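Local structure of Two-component system sensor histidine kinase (3OTT) at residues B[107-112]-B[149-154]; B[154-159]-B[196-201]; B[99-104]-B[115-120]. The protein probably senses saccharides outside the cell and relays the signal as a histidine kinase, this chain being its extracellular beta-propeller and beta-sandwich part. All coordinates share one frame; numbering follows the deposited sequence.

Interaction 1 (B[107-112]-B[149-154]); sequences TMALQG and YSIIRT
T107 and A109 face I151 across the gap between two nearly parallel strands, 107-111 and 149-153, which run 8° apart with their axes 6.0 Å from each other. From CB outward, T107 meets the second strand with every side-chain atom. Its CB lies 3.6 Å from Y149 O. Beyond CB, the hydroxyl branch is swung opposite the backbone N (chi1 177°), where OG1 accepts the amide I151 N at 3.1 Å through a markedly bent bond (137°). The methyl branch, CG2, presses on I151 CG2 at 3.3 Å, a tight methyl-to-methyl approach. I151 crosses T107 at about a right angle, and its other branch carries CG1 to within 3.7 Å of A109 CB. Farther along, the aliphatic part of R153 lies across Q111, with R153 CD 3.6 Å from Q111 CG. Their polar ends have partners beyond the pair: R153 NH1 and Q111 NE2 both bond to N157 OD1, while Q111 OE1 takes W116 NE1. The two strands are the first of successive four-stranded propeller blades; strands 114-119 and 159-163 pair with them within those blades, strand 67-71 packs behind M108 and L110, and strand 193-199 follows beyond S150 and I152.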
ATOM      1  N   THR B 107      -1.575  -8.141  29.865  1.00 15.80           N
ATOM      2  CA  THR B 107      -1.047  -7.688  28.588  1.00 15.32           C
ATOM      3  C   THR B 107      -1.667  -8.465  27.468  1.00 15.50           C
ATOM      4  O   THR B 107      -2.016  -9.654  27.641  1.00 15.33           O
ATOM      5  CB  THR B 107       0.544  -7.822  28.542  1.00 16.47           C
ATOM      6  OG1 THR B 107       1.000  -7.438  27.248  1.00 17.66           O
ATOM      7  CG2 THR B 107       1.018  -9.350  28.727  1.00 17.32           C
ATOM      8  N   MET B 108      -1.820  -7.830  26.305  1.00 16.02           N
ATOM      9  CA  MET B 108      -2.487  -8.472  25.129  1.00 15.95           C
ATOM     10  C   MET B 108      -1.805  -8.039  23.852  1.00 15.09           C
ATOM     11  O   MET B 108      -1.343  -6.924  23.796  1.00 15.36           O
ATOM     12  CB  MET B 108      -3.942  -8.085  25.021  1.00 16.34           C
ATOM     13  CG  MET B 108      -4.827  -8.542  26.179  1.00 22.32           C
ATOM     14  SD  MET B 108      -6.664  -8.197  26.057  1.00 30.75           S
ATOM     15  CE  MET B 108      -6.720  -6.517  26.124  1.00 26.04           C
ATOM     16  N   ALA B 109      -1.695  -8.925  22.848  1.00 14.34           N
ATOM     17  CA  ALA B 109      -1.104  -8.554  21.563  1.00 13.65           C
ATOM     18  C   ALA B 109      -1.706  -9.431  20.523  1.00 14.12           C
ATOM     19  O   ALA B 109      -1.768 -10.668  20.713  1.00 15.32           O
ATOM     20  CB  ALA B 109       0.385  -8.724  21.591  1.00 13.90           C
ATOM     21  N   LEU B 110      -2.186  -8.813  19.442  1.00 13.47           N
ATOM     22  CA  LEU B 110      -2.725  -9.562  18.284  1.00 14.67           C
ATOM     23  C   LEU B 110      -1.635 -10.032  17.320  1.00 14.51           C
ATOM     24  O   LEU B 110      -0.661  -9.292  17.079  1.00 13.27           O
ATOM     25  CB  LEU B 110      -3.548  -8.635  17.442  1.00 16.04           C
ATOM     26  CG  LEU B 110      -5.019  -8.611  17.687  1.00 20.02           C
ATOM     27  CD1 LEU B 110      -5.565  -7.338  16.998  1.00 21.13           C
ATOM     28  CD2 LEU B 110      -5.666  -9.927  17.150  1.00 19.55           C
ATOM     29  N   GLN B 111      -1.836 -11.210  16.742  1.00 13.54           N
ATOM     30  CA  GLN B 111      -0.983 -11.755  15.731  1.00 14.66           C
ATOM     31  C   GLN B 111      -1.925 -12.308  14.676  1.00 16.25           C
ATOM     32  O   GLN B 111      -2.371 -13.423  14.791  1.00 15.94           O
ATOM     33  CB  GLN B 111      -0.063 -12.868  16.299  1.00 16.05           C
ATOM     34  CG  GLN B 111       1.047 -13.298  15.303  1.00 16.30           C
ATOM     35  CD  GLN B 111       1.804 -14.496  15.751  1.00 19.01           C
ATOM     36  OE1 GLN B 111       1.372 -15.231  16.639  1.00 23.12           O
ATOM     37  NE2 GLN B 111       2.968 -14.689  15.176  1.00 20.41           N
ATOM     38  N   GLY B 112      -2.278 -11.491  13.670  1.00 17.50           N
ATOM     39  CA  GLY B 112      -3.199 -11.934  12.654  1.00 18.31           C
ATOM     40  C   GLY B 112      -4.529 -12.124  13.345  1.00 19.06           C
ATOM     41  O   GLY B 112      -5.065 -11.166  13.916  1.00 20.46           O
ATOM     42  N   TYR B 149       4.249  -9.926  31.966  1.00 16.50           N
ATOM     43  CA  TYR B 149       3.929  -8.494  32.058  1.00 16.92           C
ATOM     44  C   TYR B 149       3.797  -7.768  30.726  1.00 16.52           C
ATOM     45  O   TYR B 149       3.235  -6.707  30.673  1.00 15.87           O
ATOM     46  CB  TYR B 149       4.950  -7.722  32.931  1.00 16.34           C
ATOM     47  CG  TYR B 149       4.971  -8.160  34.351  1.00 16.61           C
ATOM     48  CD1 TYR B 149       3.779  -8.230  35.108  1.00 17.60           C
ATOM     49  CD2 TYR B 149       6.158  -8.467  34.960  1.00 17.43           C
ATOM     50  CE1 TYR B 149       3.797  -8.597  36.429  1.00 18.12           C
ATOM     51  CE2 TYR B 149       6.195  -8.879  36.262  1.00 21.53           C
ATOM     52  CZ  TYR B 149       5.008  -8.927  37.013  1.00 20.57           C
ATOM     53  OH  TYR B 149       5.066  -9.346  38.320  1.00 18.34           O
ATOM     54  N   SER B 150       4.413  -8.286  29.678  1.00 17.73           N
ATOM     55  CA  SER B 150       4.463  -7.553  28.418  1.00 18.26           C
ATOM     56  C   SER B 150       4.635  -8.519  27.284  1.00 17.06           C
ATOM     57  O   SER B 150       5.397  -9.472  27.382  1.00 16.89           O
ATOM     58  CB  SER B 150       5.645  -6.579  28.406  1.00 20.06           C
ATOM     59  OG  SER B 150       5.505  -5.750  27.223  1.00 25.70           O
ATOM     60  N   ILE B 151       3.845  -8.319  26.254  1.00 17.07           N
ATOM     61  CA  ILE B 151       3.966  -9.059  25.022  1.00 17.64           C
ATOM     62  C   ILE B 151       3.755  -8.196  23.799  1.00 17.35           C
ATOM     63  O   ILE B 151       2.867  -7.317  23.823  1.00 16.71           O
ATOM     64  CB  ILE B 151       3.260 -10.457  24.961  1.00 18.20           C
ATOM     65  CG1 ILE B 151       2.751 -10.705  23.570  1.00 20.03           C
ATOM     66  CG2 ILE B 151       2.199 -10.691  25.976  1.00 20.72           C
ATOM     67  CD1 ILE B 151       2.563 -12.095  23.319  1.00 26.60           C
ATOM     68  N   ILE B 152       4.648  -8.379  22.803  1.00 16.09           N
ATOM     69  CA  ILE B 152       4.569  -7.654  21.530  1.00 17.06           C
ATOM     70  C   ILE B 152       4.793  -8.514  20.314  1.00 17.16           C
ATOM     71  O   ILE B 152       5.499  -9.538  20.346  1.00 16.93           O
ATOM     72  CB  ILE B 152       5.543  -6.413  21.424  1.00 17.25           C
ATOM     73  CG1 ILE B 152       6.982  -6.859  21.558  1.00 14.71           C
ATOM     74  CG2 ILE B 152       5.116  -5.226  22.368  1.00 15.52           C
ATOM     75  CD1 ILE B 152       8.020  -5.874  20.983  1.00 15.57           C
ATOM     76  N   ARG B 153       4.191  -8.068  19.225  1.00 17.39           N
ATOM     77  CA  ARG B 153       4.448  -8.657  17.929  1.00 18.50           C
ATOM     78  C   ARG B 153       5.234  -7.653  17.136  1.00 18.79           C
ATOM     79  O   ARG B 153       4.814  -6.507  17.056  1.00 18.64           O
ATOM     80  CB  ARG B 153       3.143  -8.982  17.161  1.00 18.96           C
ATOM     81  CG  ARG B 153       3.452  -9.782  15.878  1.00 20.22           C
ATOM     82  CD  ARG B 153       2.268  -9.940  14.946  1.00 27.10           C
ATOM     83  NE  ARG B 153       2.193  -8.800  14.081  1.00 30.68           N
ATOM     84  CZ  ARG B 153       2.442  -8.779  12.772  1.00 30.52           C
ATOM     85  NH1 ARG B 153       2.720  -9.869  12.076  1.00 30.74           N
ATOM     86  NH2 ARG B 153       2.357  -7.616  12.161  1.00 30.43           N
ATOM     87  N   THR B 154       6.374  -8.057  16.584  1.00 19.53           N
ATOM     88  CA  THR B 154       7.096  -7.217  15.613  1.00 21.16           C
ATOM     89  C   THR B 154       6.545  -7.332  14.163  1.00 22.40           C
ATOM     90  O   THR B 154       5.801  -8.260  13.858  1.00 23.67           O
ATOM     91  CB  THR B 154       8.595  -7.528  15.594  1.00 20.22           C
ATOM     92  OG1 THR B 154       8.784  -8.907  15.322  1.00 22.13           O
ATOM     93  CG2 THR B 154       9.284  -7.173  16.925  1.00 20.45           C
TER

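Interaction 2 (B[154-159]-B[196-201]); sequences TKDNQI and LLEDTT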
ATOM      1  N   THR B 154       6.374  -8.057  16.584  1.00 19.53           N
ATOM      2  CA  THR B 154       7.096  -7.217  15.613  1.00 21.16           C
ATOM      3  C   THR B 154       6.545  -7.332  14.163  1.00 22.40           C
ATOM      4  O   THR B 154       5.801  -8.260  13.858  1.00 23.67           O
ATOM      5  CB  THR B 154       8.595  -7.528  15.594  1.00 20.22           C
ATOM      6  OG1 THR B 154       8.784  -8.907  15.322  1.00 22.13           O
ATOM      7  CG2 THR B 154       9.284  -7.173  16.925  1.00 20.45           C
ATOM      8  N   LYS B 155       6.930  -6.393  13.288  1.00 23.66           N
ATOM      9  CA  LYS B 155       6.562  -6.360  11.857  1.00 25.07           C
ATOM     10  C   LYS B 155       6.958  -7.627  11.105  1.00 25.06           C
ATOM     11  O   LYS B 155       6.332  -8.003  10.119  1.00 25.55           O
ATOM     12  CB  LYS B 155       7.225  -5.167  11.188  1.00 25.31           C
ATOM     13  CG  LYS B 155       6.282  -4.026  10.871  1.00 31.89           C
ATOM     14  CD  LYS B 155       5.318  -3.642  12.051  1.00 37.16           C
ATOM     15  CE  LYS B 155       4.238  -2.696  11.517  1.00 39.72           C
ATOM     16  NZ  LYS B 155       3.510  -2.081  12.649  1.00 41.68           N
ATOM     17  N   ASP B 156       7.987  -8.294  11.583  1.00 25.08           N
ATOM     18  CA  ASP B 156       8.453  -9.533  10.957  1.00 25.79           C
ATOM     19  C   ASP B 156       7.821 -10.703  11.679  1.00 23.82           C
ATOM     20  O   ASP B 156       8.260 -11.810  11.549  1.00 23.73           O
ATOM     21  CB  ASP B 156       9.981  -9.593  11.039  1.00 27.00           C
ATOM     22  CG  ASP B 156      10.503  -9.090  12.394  1.00 33.11           C
ATOM     23  OD1 ASP B 156      10.264  -9.769  13.427  1.00 37.19           O
ATOM     24  OD2 ASP B 156      11.108  -7.974  12.450  1.00 42.59           O
ATOM     25  N   ASN B 157       6.772 -10.432  12.448  1.00 23.06           N
ATOM     26  CA  ASN B 157       5.882 -11.490  12.970  1.00 22.28           C
ATOM     27  C   ASN B 157       6.544 -12.373  14.043  1.00 21.37           C
ATOM     28  O   ASN B 157       6.191 -13.516  14.189  1.00 22.56           O
ATOM     29  CB  ASN B 157       5.320 -12.401  11.866  1.00 21.92           C
ATOM     30  CG  ASN B 157       3.997 -13.079  12.280  1.00 24.66           C
ATOM     31  OD1 ASN B 157       3.160 -12.483  12.965  1.00 22.09           O
ATOM     32  ND2 ASN B 157       3.816 -14.326  11.870  1.00 24.21           N
ATOM     33  N   GLN B 158       7.495 -11.833  14.783  1.00 19.83           N
ATOM     34  CA  GLN B 158       8.076 -12.512  15.943  1.00 18.57           C
ATOM     35  C   GLN B 158       7.283 -12.136  17.192  1.00 16.18           C
ATOM     36  O   GLN B 158       6.719 -11.024  17.249  1.00 14.36           O
ATOM     37  CB  GLN B 158       9.523 -12.028  16.140  1.00 18.54           C
ATOM     38  CG  GLN B 158      10.472 -12.453  15.016  1.00 24.45           C
ATOM     39  CD  GLN B 158      10.877 -13.888  15.163  1.00 31.40           C
ATOM     40  OE1 GLN B 158      10.093 -14.780  14.882  1.00 36.00           O
ATOM     41  NE2 GLN B 158      12.088 -14.127  15.665  1.00 35.24           N
ATOM     42  N   ILE B 159       7.289 -13.019  18.206  1.00 14.23           N
ATOM     43  CA  ILE B 159       6.606 -12.738  19.454  1.00 12.20           C
ATOM     44  C   ILE B 159       7.581 -12.673  20.596  1.00 12.07           C
ATOM     45  O   ILE B 159       8.245 -13.676  20.897  1.00 12.91           O
ATOM     46  CB  ILE B 159       5.513 -13.778  19.766  1.00 11.68           C
ATOM     47  CG1 ILE B 159       4.504 -13.932  18.611  1.00 11.53           C
ATOM     48  CG2 ILE B 159       4.869 -13.504  21.074  1.00  9.88           C
ATOM     49  CD1 ILE B 159       3.583 -12.730  18.371  1.00 16.79           C
ATOM     50  N   LEU B 196       7.831  -3.484  26.602  1.00 13.48           N
ATOM     51  CA  LEU B 196       8.460  -3.843  25.353  1.00 14.13           C
ATOM     52  C   LEU B 196       7.948  -2.959  24.259  1.00 12.76           C
ATOM     53  O   LEU B 196       6.764  -2.663  24.231  1.00 12.19           O
ATOM     54  CB  LEU B 196       8.162  -5.316  24.968  1.00 13.19           C
ATOM     55  CG  LEU B 196       8.723  -6.429  25.859  1.00 15.18           C
ATOM     56  CD1 LEU B 196       8.291  -7.861  25.350  1.00 11.15           C
ATOM     57  CD2 LEU B 196      10.218  -6.294  25.943  1.00 14.68           C
ATOM     58  N   LEU B 197       8.814  -2.579  23.340  1.00 10.71           N
ATOM     59  CA  LEU B 197       8.404  -1.713  22.250  1.00 12.60           C
ATOM     60  C   LEU B 197       9.290  -1.923  21.032  1.00 14.69           C
ATOM     61  O   LEU B 197      10.554  -1.838  21.100  1.00 14.56           O
ATOM     62  CB  LEU B 197       8.437  -0.227  22.652  1.00 10.72           C
ATOM     63  CG  LEU B 197       7.997   0.767  21.543  1.00 14.36           C
ATOM     64  CD1 LEU B 197       6.475   0.816  21.290  1.00 11.55           C
ATOM     65  CD2 LEU B 197       8.523   2.176  21.801  1.00 13.91           C
ATOM     66  N   GLU B 198       8.639  -2.164  19.911  1.00 16.20           N
ATOM     67  CA  GLU B 198       9.358  -2.296  18.669  1.00 18.31           C
ATOM     68  C   GLU B 198       9.640  -0.929  18.110  1.00 18.00           C
ATOM     69  O   GLU B 198       8.794  -0.068  18.163  1.00 17.66           O
ATOM     70  CB  GLU B 198       8.557  -3.066  17.658  1.00 18.88           C
ATOM     71  CG  GLU B 198       9.324  -3.236  16.330  1.00 23.02           C
ATOM     72  CD  GLU B 198       8.487  -3.830  15.197  1.00 29.02           C
ATOM     73  OE1 GLU B 198       7.218  -3.629  15.156  1.00 32.61           O
ATOM     74  OE2 GLU B 198       9.122  -4.476  14.336  1.00 29.64           O
ATOM     75  N   ASP B 199      10.833  -0.754  17.529  1.00 18.22           N
ATOM     76  CA  ASP B 199      11.257   0.503  16.903  1.00 17.36           C
ATOM     77  C   ASP B 199      11.831   0.156  15.530  1.00 16.88           C
ATOM     78  O   ASP B 199      12.990  -0.235  15.447  1.00 16.27           O
ATOM     79  CB  ASP B 199      12.387   1.116  17.764  1.00 18.24           C
ATOM     80  CG  ASP B 199      12.809   2.515  17.311  1.00 18.58           C
ATOM     81  OD1 ASP B 199      12.542   2.880  16.156  1.00 21.86           O
ATOM     82  OD2 ASP B 199      13.382   3.275  18.134  1.00 18.01           O
ATOM     83  N   THR B 200      11.047   0.332  14.460  1.00 17.31           N
ATOM     84  CA  THR B 200      11.456  -0.018  13.065  1.00 17.19           C
ATOM     85  C   THR B 200      12.510   0.919  12.489  1.00 18.27           C
ATOM     86  O   THR B 200      13.239   0.557  11.568  1.00 19.79           O
ATOM     87  CB  THR B 200      10.254  -0.088  12.125  1.00 17.44           C
ATOM     88  OG1 THR B 200       9.486   1.117  12.240  1.00 17.45           O
ATOM     89  CG2 THR B 200       9.358  -1.219  12.553  1.00 18.79           C
ATOM     90  N   THR B 201      12.617   2.125  13.024  1.00 19.14           N
ATOM     91  CA  THR B 201      13.616   3.077  12.550  1.00 19.78           C
ATOM     92  C   THR B 201      14.977   2.773  13.153  1.00 19.10           C
ATOM     93  O   THR B 201      15.942   2.826  12.460  1.00 20.18           O
ATOM     94  CB  THR B 201      13.243   4.510  12.894  1.00 20.53           C
ATOM     95  OG1 THR B 201      12.007   4.790  12.279  1.00 23.96           O
ATOM     96  CG2 THR B 201      14.305   5.524  12.351  1.00 20.27           C
TER
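With CG opposite the backbone N (chi1 -179°) and an extended chain beyond it, E198 reaches across to T154 and K155 and lays its carboxylate against the start of a type I beta turn, T154 to N157. There E198 OE2 accepts K155 N at 3.1 Å in a nearly straight bond (165°), the donor coming from the syn side but 27° out of the carboxylate plane. The same oxygen lies 3.3 Å from T154 CB, and K155, bent at its second torsion, brings CD to 3.6 Å from E198 OE1; K155 NZ stays 4.7 Å from E198 OE1, not in contact, and could at most partly offset the negative charge. D156 OD2 is 4.4 Å from E198 OE2, a like-charge approach. Within the turn, T154 OG1 donates to D156 OD1 at 2.6 Å and accepts Q158 N at 3.2 Å. Replacing E198 with alanine removes the acceptor and would probably leave K155 N without this partner and a gap beside T154. The turn joins strands 148-153 and 159-163 of one propeller blade, and E198 extends from the first strand of the next, 193-199, whose outer neighbour in the blade is strand 204-209.

Interaction 3 (B[99-104]-B[115-120]); sequences TDFPTD and LWLGAL
D104 O accepts the amide L120 N at 2.9 Å (N-H...O angle 146°), so the backbone of 99-104 is tied to the end of strand 115-119 just where it enters its own strand. The contact lies within one blade of a beta-propeller: the loop 99-104 leads into strand 105-111, the first of the blade, and strand 114-119 is the second, so this bond continues the antiparallel pairing in which G118 bonds with R106. D104 itself has a positive phi (57°), a left-handed conformation in which its carbonyl still faces strand 115-119. The same oxygen also takes a CA-H...O contact from A119 CA at 3.2 Å. A119 CB lies against the carbonyls of the loop, 3.5 Å from T103 O. Beyond it, L120 meets the aliphatic root of D104, CB to CB at 3.8 Å. CG of D104 stands beside its own backbone N (chi1 -54°), so CB rather than the carboxylate meets L120. On the buried side, L117 packs its CD1 methyl against two loop residues, 4.2 Å from F101 CD1 and 4.5 Å from P102 CD. The methyl approaches the aromatic ring obliquely, and P102 also touches Y124 of the third strand, 122-127. I84 of the preceding blade packs on both F101 and L117, so the loop bridges from that blade's last strand to this one over a shared apolar patch. F101 meets Y126 edge to face, and T99 OG1 bonds to the hydroxyl of the same tyrosine. T99 CB, in turn, lies over one face of the F101 ring near its edge atoms, 4.0 Å from the ring plane.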
ATOM      1  N   THR B  99     -16.455 -18.226  26.253  1.00 35.82           N
ATOM      2  CA  THR B  99     -15.149 -18.738  26.759  1.00 34.25           C
ATOM      3  C   THR B  99     -14.794 -18.396  28.207  1.00 33.10           C
ATOM      4  O   THR B  99     -14.864 -17.239  28.643  1.00 32.95           O
ATOM      5  CB  THR B  99     -13.958 -18.268  25.888  1.00 33.82           C
ATOM      6  OG1 THR B  99     -14.298 -18.381  24.503  1.00 31.68           O
ATOM      7  CG2 THR B  99     -12.655 -19.094  26.209  1.00 33.04           C
ATOM      8  N   ASP B 100     -14.354 -19.420  28.916  1.00 32.20           N
ATOM      9  CA  ASP B 100     -13.737 -19.275  30.214  1.00 31.29           C
ATOM     10  C   ASP B 100     -12.316 -18.771  30.046  1.00 29.29           C
ATOM     11  O   ASP B 100     -11.442 -19.498  29.616  1.00 30.63           O
ATOM     12  CB  ASP B 100     -13.756 -20.614  30.938  1.00 33.07           C
ATOM     13  CG  ASP B 100     -13.439 -20.471  32.419  1.00 37.65           C
ATOM     14  OD1 ASP B 100     -12.926 -19.378  32.803  1.00 38.79           O
ATOM     15  OD2 ASP B 100     -13.709 -21.440  33.191  1.00 41.68           O
ATOM     16  N   PHE B 101     -12.100 -17.501  30.342  1.00 26.51           N
ATOM     17  CA  PHE B 101     -10.801 -16.879  30.188  1.00 24.79           C
ATOM     18  C   PHE B 101      -9.984 -17.009  31.475  1.00 24.48           C
ATOM     19  O   PHE B 101     -10.550 -17.091  32.552  1.00 25.27           O
ATOM     20  CB  PHE B 101     -11.010 -15.401  29.849  1.00 22.75           C
ATOM     21  CG  PHE B 101     -11.439 -15.141  28.385  1.00 24.96           C
ATOM     22  CD1 PHE B 101     -10.617 -15.551  27.291  1.00 21.61           C
ATOM     23  CD2 PHE B 101     -12.634 -14.461  28.103  1.00 23.69           C
ATOM     24  CE1 PHE B 101     -10.992 -15.301  25.994  1.00 25.26           C
ATOM     25  CE2 PHE B 101     -13.025 -14.177  26.772  1.00 24.62           C
ATOM     26  CZ  PHE B 101     -12.216 -14.603  25.714  1.00 25.21           C
ATOM     27  N   PRO B 102      -8.651 -17.003  31.381  1.00 24.21           N
ATOM     28  CA  PRO B 102      -7.871 -16.931  32.610  1.00 23.94           C
ATOM     29  C   PRO B 102      -8.076 -15.582  33.310  1.00 22.86           C
ATOM     30  O   PRO B 102      -8.459 -14.615  32.674  1.00 22.76           O
ATOM     31  CB  PRO B 102      -6.431 -17.044  32.116  1.00 24.03           C
ATOM     32  CG  PRO B 102      -6.449 -16.476  30.789  1.00 25.64           C
ATOM     33  CD  PRO B 102      -7.793 -16.893  30.186  1.00 24.10           C
ATOM     34  N   THR B 103      -7.831 -15.560  34.612  1.00 22.22           N
ATOM     35  CA  THR B 103      -7.920 -14.401  35.466  1.00 20.49           C
ATOM     36  C   THR B 103      -6.649 -13.515  35.392  1.00 19.84           C
ATOM     37  O   THR B 103      -5.608 -13.948  34.883  1.00 18.23           O
ATOM     38  CB  THR B 103      -8.132 -14.889  36.946  1.00 22.71           C
ATOM     39  OG1 THR B 103      -7.011 -15.679  37.366  1.00 22.00           O
ATOM     40  CG2 THR B 103      -9.450 -15.726  37.108  1.00 19.35           C
ATOM     41  N   ASP B 104      -6.732 -12.273  35.884  1.00 18.08           N
ATOM     42  CA  ASP B 104      -5.510 -11.450  36.106  1.00 17.49           C
ATOM     43  C   ASP B 104      -4.655 -11.248  34.837  1.00 16.18           C
ATOM     44  O   ASP B 104      -3.412 -11.450  34.848  1.00 15.44           O
ATOM     45  CB  ASP B 104      -4.642 -12.066  37.227  1.00 17.80           C
ATOM     46  CG  ASP B 104      -5.435 -12.298  38.519  1.00 23.94           C
ATOM     47  OD1 ASP B 104      -6.171 -11.345  38.966  1.00 26.18           O
ATOM     48  OD2 ASP B 104      -5.348 -13.431  39.090  1.00 27.75           O
ATOM     49  N   LEU B 115      -5.143 -13.787  19.313  1.00 16.43           N
ATOM     50  CA  LEU B 115      -4.842 -12.856  20.403  1.00 15.82           C
ATOM     51  C   LEU B 115      -4.022 -13.562  21.503  1.00 16.12           C
ATOM     52  O   LEU B 115      -4.477 -14.551  22.087  1.00 14.93           O
ATOM     53  CB  LEU B 115      -6.143 -12.324  21.005  1.00 15.52           C
ATOM     54  CG  LEU B 115      -6.083 -11.243  22.100  1.00 16.99           C
ATOM     55  CD1 LEU B 115      -5.456  -9.924  21.607  1.00 15.20           C
ATOM     56  CD2 LEU B 115      -7.401 -10.968  22.733  1.00 15.85           C
ATOM     57  N   TRP B 116      -2.815 -13.037  21.756  1.00 15.54           N
ATOM     58  CA  TRP B 116      -1.939 -13.460  22.816  1.00 15.74           C
ATOM     59  C   TRP B 116      -2.354 -12.745  24.130  1.00 16.68           C
ATOM     60  O   TRP B 116      -2.553 -11.528  24.140  1.00 17.61           O
ATOM     61  CB  TRP B 116      -0.474 -13.098  22.479  1.00 14.90           C
ATOM     62  CG  TRP B 116       0.181 -13.974  21.422  1.00 15.80           C
ATOM     63  CD1 TRP B 116       0.063 -13.845  20.057  1.00 12.99           C
ATOM     64  CD2 TRP B 116       1.019 -15.131  21.641  1.00 13.36           C
ATOM     65  NE1 TRP B 116       0.779 -14.831  19.422  1.00 16.12           N
ATOM     66  CE2 TRP B 116       1.400 -15.619  20.359  1.00 17.17           C
ATOM     67  CE3 TRP B 116       1.529 -15.760  22.777  1.00 16.60           C
ATOM     68  CZ2 TRP B 116       2.245 -16.744  20.186  1.00 13.25           C
ATOM     69  CZ3 TRP B 116       2.369 -16.911  22.612  1.00 13.10           C
ATOM     70  CH2 TRP B 116       2.715 -17.372  21.311  1.00 15.37           C
ATOM     71  N   LEU B 117      -2.408 -13.499  25.228  1.00 15.97           N
ATOM     72  CA  LEU B 117      -2.831 -13.022  26.538  1.00 14.50           C
ATOM     73  C   LEU B 117      -1.733 -13.376  27.491  1.00 13.24           C
ATOM     74  O   LEU B 117      -1.334 -14.553  27.592  1.00 14.10           O
ATOM     75  CB  LEU B 117      -4.120 -13.768  27.027  1.00 14.46           C
ATOM     76  CG  LEU B 117      -5.323 -13.795  26.068  1.00 16.33           C
ATOM     77  CD1 LEU B 117      -6.532 -14.668  26.544  1.00 18.18           C
ATOM     78  CD2 LEU B 117      -5.770 -12.310  25.765  1.00 18.82           C
ATOM     79  N   GLY B 118      -1.247 -12.368  28.205  1.00 12.77           N
ATOM     80  CA  GLY B 118      -0.341 -12.582  29.317  1.00 12.81           C
ATOM     81  C   GLY B 118      -1.015 -12.279  30.660  1.00 14.68           C
ATOM     82  O   GLY B 118      -1.615 -11.204  30.841  1.00 14.29           O
ATOM     83  N   ALA B 119      -0.850 -13.182  31.613  1.00 14.39           N
ATOM     84  CA  ALA B 119      -1.521 -13.091  32.898  1.00 15.74           C
ATOM     85  C   ALA B 119      -0.560 -13.319  34.068  1.00 16.21           C
ATOM     86  O   ALA B 119       0.600 -13.690  33.878  1.00 17.08           O
ATOM     87  CB  ALA B 119      -2.706 -14.106  32.955  1.00 14.88           C
ATOM     88  N   LEU B 120      -1.041 -13.085  35.281  1.00 17.86           N
ATOM     89  CA  LEU B 120      -0.221 -13.240  36.464  1.00 19.24           C
ATOM     90  C   LEU B 120       0.215 -14.673  36.627  1.00 21.04           C
ATOM     91  O   LEU B 120       1.285 -14.914  37.222  1.00 21.31           O
ATOM     92  CB  LEU B 120      -0.945 -12.771  37.729  1.00 18.96           C
ATOM     93  CG  LEU B 120      -0.909 -11.255  37.988  1.00 19.98           C
ATOM     94  CD1 LEU B 120      -1.290 -10.935  39.447  1.00 20.25           C
ATOM     95  CD2 LEU B 120       0.458 -10.616  37.630  1.00 15.64           C
TER

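The three contacts step around the first propeller of the chain. Interaction 3 lies inside one blade, interaction 1 joins the first strand of that blade to the first strand of the next, and interaction 2 passes on to the blade after. Centres of interactions 1 and 2 are about 10 Å apart, those of 1 and 3 about 12 Å, and those of 2 and 3 about 22 Å. Along the chain, 1 and 3 alternate, whereas 2 opens after 1 has closed, with T154 shared. W116 of interaction 3 packs on I151 and I159, so the second strand of one blade rests against the first two strands of the next in the extracellular propeller.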